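Putative lipoprotein (Bacteroides fragilis, PDB 3NQI) has no established function but is a putative lipoprotein that is probably tethered to the bacterial membrane and may bind lipid. Local coordinates at residues V16-N19 with Y24-F27; N122-P127 with F150-Y155; K133-T138 with K142-K147; L166-R171 with S197-E202. One frame throughout, in Å; residues are numbered along the deposited sequence.

Interaction 1 (V16-N19 with Y24-F27); sequences VKVN and YVTF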
loop_
_atom_site.group_PDB
_atom_site.type_symbol
_atom_site.label_atom_id
_atom_site.label_comp_id
_atom_site.label_asym_id
_atom_site.label_seq_id
_atom_site.Cartn_x
_atom_site.Cartn_y
_atom_site.Cartn_z
ATOM N N VAL A 16 6.855 -0.173 -8.135
ATOM C CA VAL A 16 7.273 -1.225 -9.058
ATOM C C VAL A 16 7.204 -2.573 -8.394
ATOM O O VAL A 16 7.280 -2.677 -7.210
ATOM C CB VAL A 16 8.753 -1.048 -9.536
ATOM C CG1 VAL A 16 8.911 0.193 -10.322
ATOM C CG2 VAL A 16 9.761 -1.116 -8.333
ATOM N N LYS A 17 7.082 -3.622 -9.196
ATOM C CA LYS A 17 7.187 -4.968 -8.703
ATOM C C LYS A 17 8.692 -5.292 -8.654
ATOM O O LYS A 17 9.460 -4.785 -9.456
ATOM C CB LYS A 17 6.499 -5.929 -9.661
ATOM C CG LYS A 17 6.567 -7.374 -9.243
ATOM C CD LYS A 17 6.016 -8.290 -10.331
ATOM C CE LYS A 17 6.069 -9.747 -9.871
ATOM N NZ LYS A 17 5.099 -10.601 -10.611
ATOM N N VAL A 18 9.090 -6.123 -7.690
ATOM C CA VAL A 18 10.477 -6.504 -7.503
ATOM C C VAL A 18 10.654 -7.916 -8.077
ATOM O O VAL A 18 9.922 -8.830 -7.686
ATOM C CB VAL A 18 10.801 -6.508 -5.980
ATOM C CG1 VAL A 18 12.252 -7.021 -5.694
ATOM C CG2 VAL A 18 10.481 -5.077 -5.373
ATOM N N ASN A 19 11.612 -8.110 -8.989
ATOM C CA ASN A 19 11.878 -9.455 -9.528
ATOM C C ASN A 19 13.149 -10.085 -8.948
ATOM O O ASN A 19 14.136 -9.391 -8.743
ATOM C CB ASN A 19 12.040 -9.374 -11.026
ATOM C CG ASN A 19 10.967 -8.554 -11.686
ATOM O OD1 ASN A 19 11.239 -7.611 -12.456
ATOM N ND2 ASN A 19 9.742 -8.899 -11.389
ATOM N N TYR A 24 19.846 -11.876 -8.906
ATOM C CA TYR A 24 19.989 -10.435 -9.062
ATOM C C TYR A 24 18.585 -9.837 -9.042
ATOM O O TYR A 24 17.654 -10.435 -9.573
ATOM C CB TYR A 24 20.672 -10.094 -10.385
ATOM C CG TYR A 24 22.106 -10.567 -10.475
ATOM C CD1 TYR A 24 23.143 -9.851 -9.855
ATOM C CD2 TYR A 24 22.436 -11.726 -11.184
ATOM C CE1 TYR A 24 24.476 -10.289 -9.935
ATOM C CE2 TYR A 24 23.763 -12.163 -11.270
ATOM C CZ TYR A 24 24.767 -11.438 -10.643
ATOM O OH TYR A 24 26.063 -11.872 -10.731
ATOM N N VAL A 25 18.434 -8.653 -8.457
ATOM C CA VAL A 25 17.123 -8.007 -8.380
ATOM C C VAL A 25 16.883 -7.090 -9.565
ATOM O O VAL A 25 17.737 -6.270 -9.878
ATOM C CB VAL A 25 17.010 -7.158 -7.112
ATOM C CG1 VAL A 25 15.670 -6.386 -7.111
ATOM C CG2 VAL A 25 17.182 -8.009 -5.878
ATOM N N THR A 26 15.737 -7.219 -10.238
ATOM C CA THR A 26 15.295 -6.178 -11.180
ATOM C C THR A 26 13.897 -5.702 -10.749
ATOM O O THR A 26 13.337 -6.223 -9.798
ATOM C CB THR A 26 15.293 -6.640 -12.660
ATOM O OG1 THR A 26 14.203 -7.536 -12.898
ATOM C CG2 THR A 26 16.616 -7.320 -13.014
ATOM N N PHE A 27 13.364 -4.730 -11.463
ATOM C CA PHE A 27 12.009 -4.222 -11.224
ATOM C C PHE A 27 11.135 -4.235 -12.474
ATOM O O PHE A 27 11.648 -4.289 -13.596
ATOM C CB PHE A 27 12.103 -2.800 -10.691
ATOM C CG PHE A 27 13.046 -2.662 -9.539
ATOM C CD1 PHE A 27 12.661 -3.047 -8.268
ATOM C CD2 PHE A 27 14.339 -2.182 -9.736
ATOM C CE1 PHE A 27 13.519 -2.913 -7.209
ATOM C CE2 PHE A 27 15.214 -2.061 -8.683
ATOM C CZ PHE A 27 14.812 -2.437 -7.414
#
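N19 and T26 form the hydrogen-bonded pair of this antiparallel contact, and their backbones hold each other with unequal bonds. N19 N reaches T26 O over 2.7 Å along a nearly straight line (169°), whereas the return bond from T26 N to N19 O is longer, at 3.1 Å, and more bent (149°). The side chains of the same pair stay close on one face: N19 OD1 lies 3.0 Å from T26 OG1, although each oxygen has its hydrogen-bonding partner outside the two segments, OD1 with the T28 hydroxyl just after the second one and OG1 with E34. On the other face sit V18, V25 and F27, and here packing is apolar. With CG1 anti to the carbonyl carbon (chi1 -64°), V16 has CG2 between backbone N and carbonyl carbon, where the methyl comes within 3.5 Å of CD1 of the F27 ring, obliquely to the ring plane. V18 divides its branches: CG1 meets V25 CG1 at 3.8 Å, while CG2 stands at the edge of the F27 ring, CD1 being 4.2 Å away. K17 O accepts a CA-H contact from F27, 3.2 Å from its CA. F27, which is buried, also packs on V43, I52 and P77. The looser part is the solvent side: K17 and Y24 lie on the N19/T26 face, where the extended K17 chain leads away and the poorly ordered Y24 ring extends outward. Two antiparallel strands, 11-21 and 24-28, joined by a two-residue link make this a beta hairpin.

Interaction 2 (N122-P127 with F150-Y155); sequences NTIVLP and FTLVCY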
loop_
_atom_site.group_PDB
_atom_site.type_symbol
_atom_site.label_atom_id
_atom_site.label_comp_id
_atom_site.label_asym_id
_atom_site.label_seq_id
_atom_site.Cartn_x
_atom_site.Cartn_y
_atom_site.Cartn_z
ATOM N N ASN A 122 -3.240 -8.636 -9.643
ATOM C CA ASN A 122 -3.028 -9.222 -8.284
ATOM C C ASN A 122 -2.697 -8.247 -7.148
ATOM O O ASN A 122 -2.552 -8.664 -5.986
ATOM C CB ASN A 122 -1.827 -10.160 -8.378
ATOM C CG ASN A 122 -2.074 -11.348 -9.339
ATOM O OD1 ASN A 122 -2.986 -12.138 -9.141
ATOM N ND2 ASN A 122 -1.253 -11.454 -10.369
ATOM N N THR A 123 -2.452 -6.984 -7.493
ATOM C CA THR A 123 -1.915 -6.015 -6.537
ATOM C C THR A 123 -2.607 -4.670 -6.603
ATOM O O THR A 123 -2.752 -4.073 -7.672
ATOM C CB THR A 123 -0.376 -5.770 -6.726
ATOM O OG1 THR A 123 0.314 -7.015 -6.670
ATOM C CG2 THR A 123 0.215 -4.796 -5.619
ATOM N N ILE A 124 -2.969 -4.156 -5.436
ATOM C CA ILE A 124 -3.426 -2.786 -5.373
ATOM C C ILE A 124 -2.535 -1.995 -4.382
ATOM O O ILE A 124 -1.831 -2.586 -3.558
ATOM C CB ILE A 124 -4.904 -2.665 -4.969
ATOM C CG1 ILE A 124 -5.104 -3.296 -3.608
ATOM C CG2 ILE A 124 -5.855 -3.303 -6.078
ATOM C CD1 ILE A 124 -6.510 -3.022 -2.976
ATOM N N VAL A 125 -2.568 -0.668 -4.558
ATOM C CA VAL A 125 -1.686 0.223 -3.843
ATOM C C VAL A 125 -2.451 1.335 -3.135
ATOM O O VAL A 125 -3.285 1.993 -3.750
ATOM C CB VAL A 125 -0.595 0.802 -4.734
ATOM C CG1 VAL A 125 0.357 1.736 -3.867
ATOM C CG2 VAL A 125 0.232 -0.349 -5.351
ATOM N N LEU A 126 -2.175 1.491 -1.833
ATOM C CA LEU A 126 -2.709 2.630 -1.051
ATOM C C LEU A 126 -1.656 3.698 -0.813
ATOM O O LEU A 126 -0.650 3.438 -0.216
ATOM C CB LEU A 126 -3.306 2.152 0.276
ATOM C CG LEU A 126 -4.710 1.538 0.309
ATOM C CD1 LEU A 126 -4.916 0.548 -0.737
ATOM C CD2 LEU A 126 -4.969 0.972 1.798
ATOM N N PRO A 127 -1.871 4.941 -1.321
ATOM C CA PRO A 127 -1.061 6.041 -0.793
ATOM C C PRO A 127 -1.549 6.403 0.596
ATOM O O PRO A 127 -2.759 6.600 0.734
ATOM C CB PRO A 127 -1.344 7.180 -1.763
ATOM C CG PRO A 127 -2.299 6.649 -2.763
ATOM C CD PRO A 127 -2.935 5.446 -2.213
ATOM N N PHE A 150 -0.707 -1.044 8.375
ATOM C CA PHE A 150 -1.874 -0.763 7.574
ATOM C C PHE A 150 -2.305 -2.087 6.958
ATOM O O PHE A 150 -1.700 -2.557 5.956
ATOM C CB PHE A 150 -1.537 0.266 6.477
ATOM C CG PHE A 150 -0.974 1.541 7.006
ATOM C CD1 PHE A 150 -1.829 2.541 7.435
ATOM C CD2 PHE A 150 0.410 1.696 7.149
ATOM C CE1 PHE A 150 -1.314 3.723 7.953
ATOM C CE2 PHE A 150 0.950 2.877 7.623
ATOM C CZ PHE A 150 0.085 3.907 8.025
ATOM N N THR A 151 -3.312 -2.705 7.564
ATOM C CA THR A 151 -3.779 -4.010 7.122
ATOM C C THR A 151 -5.113 -3.907 6.425
ATOM O O THR A 151 -6.064 -3.299 6.996
ATOM C CB THR A 151 -3.938 -4.912 8.337
ATOM O OG1 THR A 151 -2.686 -5.024 8.962
ATOM C CG2 THR A 151 -4.453 -6.337 7.973
ATOM N N LEU A 152 -5.218 -4.476 5.219
ATOM C CA LEU A 152 -6.541 -4.561 4.541
ATOM C C LEU A 152 -7.233 -5.841 4.934
ATOM O O LEU A 152 -6.641 -6.944 4.816
ATOM C CB LEU A 152 -6.458 -4.477 3.042
ATOM C CG LEU A 152 -6.148 -3.121 2.488
ATOM C CD1 LEU A 152 -6.033 -3.291 0.951
ATOM C CD2 LEU A 152 -7.256 -2.043 2.911
ATOM N N VAL A 153 -8.491 -5.714 5.374
ATOM C CA VAL A 153 -9.271 -6.869 5.816
ATOM C C VAL A 153 -10.543 -7.009 4.955
ATOM O O VAL A 153 -11.313 -6.055 4.766
ATOM C CB VAL A 153 -9.597 -6.793 7.339
ATOM C CG1 VAL A 153 -10.270 -8.127 7.893
ATOM C CG2 VAL A 153 -8.318 -6.435 8.179
ATOM N N CYS A 154 -10.718 -8.200 4.417
ATOM C CA CYS A 154 -11.956 -8.655 3.786
ATOM C C CYS A 154 -12.713 -9.539 4.782
ATOM O O CYS A 154 -12.206 -10.597 5.234
ATOM C CB CYS A 154 -11.624 -9.467 2.562
ATOM S SG CYS A 154 -13.108 -9.970 1.675
ATOM N N TYR A 155 -13.898 -9.099 5.178
ATOM C CA TYR A 155 -14.771 -9.897 6.069
ATOM C C TYR A 155 -15.631 -10.775 5.178
ATOM O O TYR A 155 -16.586 -10.327 4.558
ATOM C CB TYR A 155 -15.620 -9.031 7.019
ATOM C CG TYR A 155 -14.736 -8.216 7.933
ATOM C CD1 TYR A 155 -14.050 -8.815 8.986
ATOM C CD2 TYR A 155 -14.531 -6.881 7.700
ATOM C CE1 TYR A 155 -13.207 -8.083 9.798
ATOM C CE2 TYR A 155 -13.693 -6.132 8.497
ATOM C CZ TYR A 155 -13.032 -6.718 9.538
ATOM O OH TYR A 155 -12.159 -5.979 10.296
#
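Facing strands of a beta-rich fold meet in its core through I124, L126 and L152. Strands 123-132 and 148-155 are not paired with each other: the first pairs with strand 186-195, which continues through strand 78-87 to the second, so the two lie three strand pairings apart and are bridged only by side chains. The nearest CA atoms, those of L126 and F150, are 9.3 Å apart. The contact is correspondingly small and wholly apolar, and all three residues that make it are buried. L152 is the forked piece of the arrangement, its two methyl groups serving different partners on the facing strand. One of them, CD1, lies 4.0 Å from I124 CD1, the two side chains meeting at a slant. I124 can reach this far because its chain is extended at chi2 (170°), which carries CD1 out beyond CG1. The alternating residues V125 and T151 turn their CB atoms away from the partner strand, V125 packing on F191 instead. Around the contact L152 also touches L168 and Y194, and I124 rests on I196, so the small patch is continuous with a wider hydrophobic core. The neighbouring F150 stacks its ring on Y172 and meets Y130 edge-to-face, while its carbonyl oxygen bonds the Y194 hydroxyl. The second prong of the L152 fork approaches L126 tip to tip, with CD2 of L152 3.9 Å from CD2 of L126.

Interaction 3 (K133-T138 with K142-K147); sequences KNVTTT and KNELAK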
loop_
_atom_site.group_PDB
_atom_site.type_symbol
_atom_site.label_atom_id
_atom_site.label_comp_id
_atom_site.label_asym_id
_atom_site.label_seq_id
_atom_site.Cartn_x
_atom_site.Cartn_y
_atom_site.Cartn_z
ATOM N N LYS A 133 5.497 10.295 15.199
ATOM C CA LYS A 133 6.186 10.988 16.274
ATOM C C LYS A 133 7.384 11.729 15.687
ATOM O O LYS A 133 8.021 11.241 14.779
ATOM C CB LYS A 133 6.655 9.979 17.302
ATOM C CG LYS A 133 7.385 10.555 18.509
ATOM C CD LYS A 133 7.712 9.430 19.499
ATOM C CE LYS A 133 8.383 9.967 20.750
ATOM N NZ LYS A 133 8.702 8.839 21.638
ATOM N N ASN A 134 7.667 12.906 16.224
ATOM C CA ASN A 134 8.791 13.696 15.794
ATOM C C ASN A 134 10.071 13.138 16.435
ATOM O O ASN A 134 10.374 13.430 17.583
ATOM C CB ASN A 134 8.545 15.173 16.167
ATOM C CG ASN A 134 9.672 16.102 15.710
ATOM O OD1 ASN A 134 10.651 15.678 15.078
ATOM N ND2 ASN A 134 9.535 17.388 16.040
ATOM N N VAL A 135 10.781 12.299 15.710
ATOM C CA VAL A 135 12.031 11.744 16.184
ATOM C C VAL A 135 13.074 12.133 15.173
ATOM O O VAL A 135 12.740 12.429 14.029
ATOM C CB VAL A 135 11.981 10.212 16.372
ATOM C CG1 VAL A 135 11.097 9.840 17.567
ATOM C CG2 VAL A 135 11.530 9.519 15.087
ATOM N N THR A 136 14.339 12.127 15.580
ATOM C CA THR A 136 15.396 12.621 14.715
ATOM C C THR A 136 16.528 11.635 14.384
ATOM O O THR A 136 17.051 11.717 13.297
ATOM C CB THR A 136 15.983 13.921 15.290
ATOM O OG1 THR A 136 16.551 13.635 16.557
ATOM C CG2 THR A 136 14.876 14.982 15.461
ATOM N N THR A 137 16.921 10.715 15.265
ATOM C CA THR A 137 17.961 9.773 14.846
ATOM C C THR A 137 17.415 8.824 13.763
ATOM O O THR A 137 16.231 8.476 13.750
ATOM C CB THR A 137 18.563 8.907 15.996
ATOM O OG1 THR A 137 17.641 7.864 16.344
ATOM C CG2 THR A 137 18.981 9.748 17.259
ATOM N N THR A 138 18.304 8.389 12.875
ATOM C CA THR A 138 17.952 7.450 11.826
ATOM C C THR A 138 17.378 6.175 12.427
ATOM O O THR A 138 16.378 5.668 11.937
ATOM C CB THR A 138 19.193 7.145 10.946
ATOM O OG1 THR A 138 19.693 8.379 10.430
ATOM C CG2 THR A 138 18.844 6.256 9.790
ATOM N N LYS A 142 13.396 4.930 11.882
ATOM C CA LYS A 142 13.125 3.586 11.377
ATOM C C LYS A 142 12.256 2.834 12.353
ATOM O O LYS A 142 11.278 2.192 11.936
ATOM C CB LYS A 142 14.387 2.771 11.091
ATOM C CG LYS A 142 15.189 3.213 9.883
ATOM C CD LYS A 142 16.507 2.416 9.855
ATOM C CE LYS A 142 17.460 2.857 8.744
ATOM N NZ LYS A 142 18.719 2.038 8.782
ATOM N N ASN A 143 12.591 2.938 13.638
ATOM C CA ASN A 143 11.792 2.281 14.713
ATOM C C ASN A 143 10.321 2.801 14.792
ATOM O O ASN A 143 9.388 2.000 15.089
ATOM C CB ASN A 143 12.496 2.398 16.040
ATOM C CG ASN A 143 11.766 1.692 17.153
ATOM O OD1 ASN A 143 11.606 0.476 17.147
ATOM N ND2 ASN A 143 11.286 2.463 18.102
ATOM N N GLU A 144 10.163 4.110 14.599
ATOM C CA GLU A 144 8.891 4.794 14.632
ATOM C C GLU A 144 8.048 4.317 13.468
ATOM O O GLU A 144 6.886 3.972 13.656
ATOM C CB GLU A 144 9.054 6.320 14.532
ATOM C CG GLU A 144 7.807 7.163 14.348
ATOM C CD GLU A 144 6.663 6.910 15.319
ATOM O OE1 GLU A 144 6.837 6.315 16.398
ATOM O OE2 GLU A 144 5.543 7.311 15.020
ATOM N N LEU A 145 8.628 4.312 12.275
ATOM C CA LEU A 145 7.906 3.852 11.073
ATOM C C LEU A 145 7.386 2.424 11.207
ATOM O O LEU A 145 6.253 2.130 10.768
ATOM C CB LEU A 145 8.751 4.067 9.812
ATOM C CG LEU A 145 9.020 5.523 9.342
ATOM C CD1 LEU A 145 10.028 5.532 8.195
ATOM C CD2 LEU A 145 7.739 6.288 8.950
ATOM N N ALA A 146 8.163 1.558 11.854
ATOM C CA ALA A 146 7.783 0.155 12.111
ATOM C C ALA A 146 6.585 -0.008 13.036
ATOM O O ALA A 146 6.036 -1.075 13.109
ATOM C CB ALA A 146 8.944 -0.620 12.707
ATOM N N LYS A 147 6.243 1.010 13.818
ATOM C CA LYS A 147 5.068 0.945 14.670
ATOM C C LYS A 147 3.727 1.014 13.923
ATOM O O LYS A 147 2.696 0.763 14.514
ATOM C CB LYS A 147 5.098 2.082 15.683
ATOM C CG LYS A 147 6.164 1.921 16.765
ATOM C CD LYS A 147 6.095 3.039 17.826
ATOM C CE LYS A 147 7.010 2.742 19.020
ATOM N NZ LYS A 147 6.510 1.737 20.050
#
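The loop before an N-capped helix is tied back to that helix where K133 meets E144. The backbone N of K133 donates to E144 OE2 over 3.0 Å in an almost perfectly straight bond (176°), yet it meets the carboxylate from above, 63° out of its plane. The glutamate chain bends at chi2 (51°) to bring the carboxylate to the backbone N of K133. The K133 CB lies beside the same group, 3.7 Å from E144 CD, before the extended lysine chain leads away. V135 turns inward over the helix, touching D140 and I141, and sets its CG2 4.1 Å from the CB of E144. At the other end of the contact the first helical turn closes: K142 N bonds T138 O at 3.1 Å. The two side chains run alongside each other, K142 CE 3.8 Å from T138 CG2, and K142 CG also passes 3.4 Å from T138 O. Further out, E144 is positioned by more than K133: OE2 forms a salt bridge with R184 and is hydrogen-bonded to H148, so three groups grip one buried oxygen, an environment that would be expected to stabilise its negative charge. K147 extends the surroundings, its NZ bonding the carbonyl of E175. One residue before T138, T137 occupies the N-cap position, with its OG1 bonded to the backbone N of D140.

Interaction 4 (L166-R171 with S197-E202); sequences LKLYLR and SQILRE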
loop_
_atom_site.group_PDB
_atom_site.type_symbol
_atom_site.label_atom_id
_atom_site.label_comp_id
_atom_site.label_asym_id
_atom_site.label_seq_id
_atom_site.Cartn_x
_atom_site.Cartn_y
_atom_site.Cartn_z
ATOM N N LEU A 166 -16.092 -5.656 -4.209
ATOM C CA LEU A 166 -15.273 -6.256 -3.144
ATOM C C LEU A 166 -14.893 -5.156 -2.161
ATOM O O LEU A 166 -14.159 -4.258 -2.501
ATOM C CB LEU A 166 -14.008 -6.863 -3.722
ATOM C CG LEU A 166 -12.945 -7.430 -2.790
ATOM C CD1 LEU A 166 -13.588 -8.494 -1.883
ATOM C CD2 LEU A 166 -11.816 -8.042 -3.588
ATOM N N LYS A 167 -15.359 -5.259 -0.927
ATOM C CA LYS A 167 -15.176 -4.201 0.065
ATOM C C LYS A 167 -14.069 -4.618 1.028
ATOM O O LYS A 167 -14.107 -5.731 1.634
ATOM C CB LYS A 167 -16.475 -3.938 0.820
ATOM C CG LYS A 167 -16.330 -2.868 1.947
ATOM C CD LYS A 167 -17.656 -2.223 2.437
ATOM C CE LYS A 167 -18.877 -3.116 2.349
ATOM N NZ LYS A 167 -20.096 -2.366 2.720
ATOM N N LEU A 168 -13.072 -3.758 1.160
ATOM C CA LEU A 168 -11.944 -4.002 2.067
ATOM C C LEU A 168 -11.834 -2.896 3.139
ATOM O O LEU A 168 -11.925 -1.722 2.825
ATOM C CB LEU A 168 -10.655 -4.096 1.291
ATOM C CG LEU A 168 -10.615 -5.132 0.151
ATOM C CD1 LEU A 168 -9.234 -5.002 -0.575
ATOM C CD2 LEU A 168 -10.882 -6.528 0.696
ATOM N N TYR A 169 -11.672 -3.276 4.399
ATOM C CA TYR A 169 -11.506 -2.295 5.466
ATOM C C TYR A 169 -10.018 -2.052 5.726
ATOM O O TYR A 169 -9.280 -2.997 5.859
ATOM C CB TYR A 169 -12.184 -2.776 6.745
ATOM C CG TYR A 169 -13.667 -2.656 6.639
ATOM C CD1 TYR A 169 -14.415 -3.591 5.936
ATOM C CD2 TYR A 169 -14.342 -1.558 7.220
ATOM C CE1 TYR A 169 -15.777 -3.442 5.823
ATOM C CE2 TYR A 169 -15.698 -1.408 7.096
ATOM C CZ TYR A 169 -16.405 -2.351 6.395
ATOM O OH TYR A 169 -17.771 -2.232 6.289
ATOM N N LEU A 170 -9.577 -0.793 5.721
ATOM C CA LEU A 170 -8.210 -0.469 6.224
ATOM C C LEU A 170 -8.208 -0.466 7.725
ATOM O O LEU A 170 -8.933 0.345 8.348
ATOM C CB LEU A 170 -7.760 0.889 5.771
ATOM C CG LEU A 170 -6.384 1.366 6.267
ATOM C CD1 LEU A 170 -5.314 0.384 5.783
ATOM C CD2 LEU A 170 -6.114 2.745 5.677
ATOM N N ARG A 171 -7.468 -1.407 8.319
ATOM C CA ARG A 171 -7.279 -1.409 9.732
ATOM C C ARG A 171 -5.856 -0.905 10.071
ATOM O O ARG A 171 -4.841 -1.528 9.728
ATOM C CB ARG A 171 -7.590 -2.792 10.346
ATOM C CG ARG A 171 -8.962 -3.350 9.998
ATOM C CD ARG A 171 -10.131 -2.418 10.411
ATOM N NE ARG A 171 -11.381 -3.157 10.557
ATOM C CZ ARG A 171 -12.591 -2.618 10.703
ATOM N NH1 ARG A 171 -12.770 -1.304 10.727
ATOM N NH2 ARG A 171 -13.644 -3.414 10.845
ATOM N N SER A 197 -4.548 -11.703 -4.305
ATOM C CA SER A 197 -5.018 -12.894 -5.008
ATOM C C SER A 197 -5.802 -13.816 -4.089
ATOM O O SER A 197 -6.819 -14.392 -4.491
ATOM C CB SER A 197 -3.856 -13.647 -5.644
ATOM O OG SER A 197 -3.276 -12.846 -6.647
ATOM N N GLN A 198 -5.370 -13.929 -2.866
ATOM C CA GLN A 198 -6.088 -14.810 -1.928
ATOM C C GLN A 198 -7.462 -14.223 -1.607
ATOM O O GLN A 198 -8.444 -14.957 -1.583
ATOM C CB GLN A 198 -5.300 -15.069 -0.658
ATOM C CG GLN A 198 -4.080 -15.998 -0.884
ATOM C CD GLN A 198 -3.286 -16.286 0.379
ATOM O OE1 GLN A 198 -3.484 -15.642 1.398
ATOM N NE2 GLN A 198 -2.392 -17.282 0.313
ATOM N N ILE A 199 -7.533 -12.896 -1.506
ATOM C CA ILE A 199 -8.787 -12.206 -1.226
ATOM C C ILE A 199 -9.743 -12.402 -2.401
ATOM O O ILE A 199 -10.917 -12.737 -2.214
ATOM C CB ILE A 199 -8.618 -10.696 -1.009
ATOM C CG1 ILE A 199 -7.545 -10.361 0.033
ATOM C CG2 ILE A 199 -9.937 -10.116 -0.593
ATOM C CD1 ILE A 199 -7.544 -11.241 1.223
ATOM N N LEU A 200 -9.215 -12.189 -3.615
ATOM C CA LEU A 200 -9.995 -12.372 -4.840
ATOM C C LEU A 200 -10.517 -13.804 -4.984
ATOM O O LEU A 200 -11.658 -13.977 -5.379
ATOM C CB LEU A 200 -9.234 -11.907 -6.076
ATOM C CG LEU A 200 -9.019 -10.391 -6.207
ATOM C CD1 LEU A 200 -7.881 -10.013 -7.221
ATOM C CD2 LEU A 200 -10.329 -9.685 -6.608
ATOM N N ARG A 201 -9.703 -14.798 -4.638
ATOM C CA ARG A 201 -10.094 -16.192 -4.705
ATOM C C ARG A 201 -11.319 -16.447 -3.798
ATOM O O ARG A 201 -12.299 -17.066 -4.232
ATOM C CB ARG A 201 -8.918 -17.091 -4.303
ATOM C CG ARG A 201 -9.031 -18.515 -4.773
ATOM C CD ARG A 201 -8.071 -19.444 -4.048
ATOM N NE ARG A 201 -8.000 -19.139 -2.627
ATOM C CZ ARG A 201 -8.927 -19.415 -1.715
ATOM N NH1 ARG A 201 -10.051 -20.008 -2.020
ATOM N NH2 ARG A 201 -8.724 -19.045 -0.465
ATOM N N GLU A 202 -11.264 -15.953 -2.555
ATOM C CA GLU A 202 -12.375 -16.109 -1.596
ATOM C C GLU A 202 -13.618 -15.356 -2.010
ATOM O O GLU A 202 -14.711 -15.868 -1.887
ATOM C CB GLU A 202 -11.977 -15.728 -0.162
ATOM C CG GLU A 202 -11.230 -16.852 0.518
ATOM C CD GLU A 202 -12.122 -18.062 0.798
ATOM O OE1 GLU A 202 -12.834 -18.062 1.817
ATOM O OE2 GLU A 202 -12.191 -19.003 0.022
#
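L166 and L168 put two neighbouring bumps on one face of a strand, and I199 of the facing helix bears on both. Its CG2, anti to the backbone N, points into the dip between the leucines, 4.1 Å from L166 CD2 and 3.9 Å from L168 CD2. Since I199 was modelled in two conformers, this fit describes one of them. L166 crosses I199 at about a right angle, and L168 meets it on a slant, so the isoleucine methyl is approached from two directions. A second knob comes from one residue further along the helix. The CA-CB bond of L200 sets off to one side, but the extended chain carries CD2 close to the strand, 3.7 Å from L166 CD2, again at about a right angle. L166 CD2 thus sits in the notch between the two helical side chains. The contact is helix-on-sheet packing: the start of helix 197-207 packs against the L166 and L168 end of the strand segment, with the axes of the short segments 10.4 Å apart at closest approach and 133° between their directions. Other residues pack round the contact. C154 touches both L168 and I199, I124 and I215 lie against L168, and P212 and Y242 border L200. L166 itself has its CG anti to the backbone N (chi1 174°), which swings both of its methyl groups out toward the helix, CD1 standing 4.2 Å from I199 CG2.

Overall arrangement
Interactions 2 and 4 are the closest pair, with centres 7 Å apart, because strands 148-155 and 165-174 are neighbours: T151 O lies 2.7 Å from R171 N, and V153 O lies 2.8 Å from Y169 N, both probable hydrogen bonds. The two contacts merge in one core, C154 CB being 3.6 Å from L168 CD2. Interaction 3 is nested in the chain between the strands of interaction 2, 23 Å away between centres. Interaction 1, a hairpin in the same network of paired strands, lies about 6 Å from interaction 2 between nearest atoms. Cadmium ions, of no established role, are bound at D163 and I165, just before L166, and at E121 and E246; side chain to ion, T138 is about 5 Å and L166 about 6 Å from one.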